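Local coordinates for protein telomerase reverse transcriptase (Candida tropicalis MYA-3404, PDB 6ZD1) that probably extends chromosome ends as the catalytic reverse transcriptase of telomerase, adding short DNA repeats copied from a template within the enzyme's RNA component, at residues I88-G91 / K92-L96. Sequence-based numbering, arbitrary orientation.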
ATOM      1  N   ILE A  88      26.367   6.247 -14.776  1.00 67.00           N
ATOM      2  CA  ILE A  88      27.040   6.616 -16.016  1.00 69.66           C
ATOM      3  C   ILE A  88      26.461   7.913 -16.568  1.00 70.31           C
ATOM      4  O   ILE A  88      27.202   8.786 -17.041  1.00 72.29           O
ATOM      5  CB  ILE A  88      26.948   5.462 -17.034  1.00 74.89           C
ATOM      6  CG1 ILE A  88      27.956   4.363 -16.682  1.00 74.34           C
ATOM      7  CG2 ILE A  88      27.162   5.967 -18.455  1.00 70.45           C
ATOM      8  CD1 ILE A  88      27.895   3.158 -17.594  1.00 74.54           C
ATOM      9  N   ILE A  89      25.135   8.066 -16.512  1.00 64.75           N
ATOM     10  CA  ILE A  89      24.517   9.330 -16.914  1.00 71.36           C
ATOM     11  C   ILE A  89      24.976  10.455 -15.994  1.00 69.20           C
ATOM     12  O   ILE A  89      25.358  11.540 -16.451  1.00 65.67           O
ATOM     13  CB  ILE A  89      22.984   9.205 -16.928  1.00 69.78           C
ATOM     14  CG1 ILE A  89      22.538   8.027 -17.796  1.00 63.98           C
ATOM     15  CG2 ILE A  89      22.358  10.487 -17.455  1.00 57.04           C
ATOM     16  CD1 ILE A  89      22.500   8.325 -19.258  1.00 70.94           C
HETATM   17  N   MSE A  90      24.950  10.213 -14.686  1.00 66.86           N
HETATM   18  CA  MSE A  90      25.328  11.228 -13.707  1.00 68.25           C
HETATM   19  C   MSE A  90      26.774  11.666 -13.872  1.00 67.90           C
HETATM   20  O   MSE A  90      27.090  12.846 -13.733  1.00 69.08           O
HETATM   21  CB  MSE A  90      25.101  10.709 -12.282  1.00 70.87           C
HETATM   22  CG  MSE A  90      23.634  10.505 -11.922  1.00 83.48           C
HETATM   23 SE   MSE A  90      22.568  12.118 -12.192  1.00107.54          SE
HETATM   24  CE  MSE A  90      23.536  13.301 -10.984  1.00 74.63           C
ATOM     25  N   GLY A  91      27.652  10.712 -14.187  1.00 63.82           N
ATOM     26  CA  GLY A  91      29.038  11.065 -14.442  1.00 66.40           C
ATOM     27  C   GLY A  91      29.180  11.979 -15.644  1.00 70.47           C
ATOM     28  O   GLY A  91      29.875  12.996 -15.591  1.00 78.12           O
ATOM     29  N   LYS A  92      28.506  11.632 -16.744  1.00 70.58           N
ATOM     30  CA  LYS A  92      28.518  12.488 -17.927  1.00 74.21           C
ATOM     31  C   LYS A  92      27.875  13.840 -17.641  1.00 67.93           C
ATOM     32  O   LYS A  92      28.347  14.875 -18.127  1.00 73.04           O
ATOM     33  CB  LYS A  92      27.806  11.789 -19.087  1.00 65.44           C
ATOM     34  CG  LYS A  92      28.616  10.681 -19.744  1.00 67.31           C
ATOM     35  CD  LYS A  92      27.770   9.907 -20.746  1.00 84.80           C
ATOM     36  CE  LYS A  92      28.484   9.730 -22.084  1.00100.42           C
ATOM     37  NZ  LYS A  92      28.632  11.016 -22.831  1.00 98.86           N
ATOM     38  N   LEU A  93      26.797  13.852 -16.852  1.00 64.89           N
ATOM     39  CA  LEU A  93      26.060  15.091 -16.621  1.00 75.96           C
ATOM     40  C   LEU A  93      26.810  16.026 -15.681  1.00 69.56           C
ATOM     41  O   LEU A  93      26.822  17.246 -15.887  1.00 68.75           O
ATOM     42  CB  LEU A  93      24.674  14.774 -16.057  1.00 65.50           C
ATOM     43  CG  LEU A  93      23.502  14.721 -17.036  1.00 63.78           C
ATOM     44  CD1 LEU A  93      23.190  16.119 -17.539  1.00 87.89           C
ATOM     45  CD2 LEU A  93      23.799  13.791 -18.202  1.00 69.22           C
ATOM     46  N   LEU A  94      27.439  15.478 -14.646  1.00 68.14           N
ATOM     47  CA  LEU A  94      28.059  16.290 -13.612  1.00 63.85           C
ATOM     48  C   LEU A  94      29.574  16.163 -13.670  1.00 73.75           C
ATOM     49  O   LEU A  94      30.110  15.066 -13.444  1.00 73.08           O
ATOM     50  CB  LEU A  94      27.542  15.889 -12.233  1.00 65.39           C
ATOM     51  CG  LEU A  94      26.252  16.564 -11.756  1.00 66.06           C
ATOM     52  CD1 LEU A  94      25.062  16.231 -12.650  1.00 59.14           C
ATOM     53  CD2 LEU A  94      25.968  16.181 -10.312  1.00 62.31           C
ATOM     54  N   PRO A  95      30.295  17.240 -13.978  1.00 68.77           N
ATOM     55  CA  PRO A  95      31.757  17.226 -13.849  1.00 77.78           C
ATOM     56  C   PRO A  95      32.179  17.026 -12.399  1.00 80.56           C
ATOM     57  O   PRO A  95      31.370  17.086 -11.470  1.00 77.19           O
ATOM     58  CB  PRO A  95      32.178  18.600 -14.385  1.00 76.27           C
ATOM     59  CG  PRO A  95      30.951  19.448 -14.277  1.00 79.62           C
ATOM     60  CD  PRO A  95      29.790  18.525 -14.486  1.00 68.71           C
ATOM     61  N   LEU A  96      33.482  16.785 -12.208  1.00 91.10           N
ATOM     62  CA  LEU A  96      33.978  16.385 -10.892  1.00 86.94           C
ATOM     63  C   LEU A  96      33.707  17.452  -9.834  1.00 89.66           C
ATOM     64  O   LEU A  96      33.387  17.127  -8.684  1.00 89.64           O
ATOM     65  CB  LEU A  96      35.474  16.071 -10.958  1.00 88.96           C
ATOM     66  CG  LEU A  96      36.082  15.529  -9.660  1.00 82.99           C
ATOM     67  CD1 LEU A  96      35.587  14.117  -9.365  1.00 81.71           C
ATOM     68  CD2 LEU A  96      37.599  15.572  -9.703  1.00 77.10           C
TER
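Met90 and Leu94 meet one helical turn apart on the buried side of the chain, where the selenomethionine methyl CE comes to 3.7 Å from Leu94 CD1 and almost as near the other methyl of the same leucine. The side chain of Met90 bends at both chi2 (-55°) and chi3 (-59°), and this double bend brings CE against both methyls of Leu94, the two side chains lying side by side and pointing the same way. A second apolar pair, Ile89 and Leu93, repeats this arrangement one residue earlier. Here the branch methyl CG2 of Ile89 lies 3.7 Å from Leu93 CD2. These four residues form the closely packed part, and helices 36-50, 53-60 and 158-179 cover them; the last of these sets Val167 against Met90, and Tyr163 and Leu171 against Leu94, while Trp99, from a loop, also touches Met90. The segment is the C-terminal end of helix 79-93, within the largely helical telomerase RNA-binding domain. Three successive i to i+4 backbone bonds carry the helix to its end: Lys92 N to Ile88 O, Leu93 N to Ile89 O (2.8 Å) and Leu94 N to Met90 O (2.8 Å). Leu94 thus still donates to the helix although its own backbone has turned extended. Two carbonyls at this end take side-chain donors: Leu93 O from Asn47 ND2 and Leu94 O from Trp99 NE1. The other side is much looser. Lys92 lays CG 3.6 Å from Ile88 O, then bends at its last two torsions and leads its amine away into an exposed position, while Ile88 turns its end away and Gly91, which is partly exposed, contributes backbone alone.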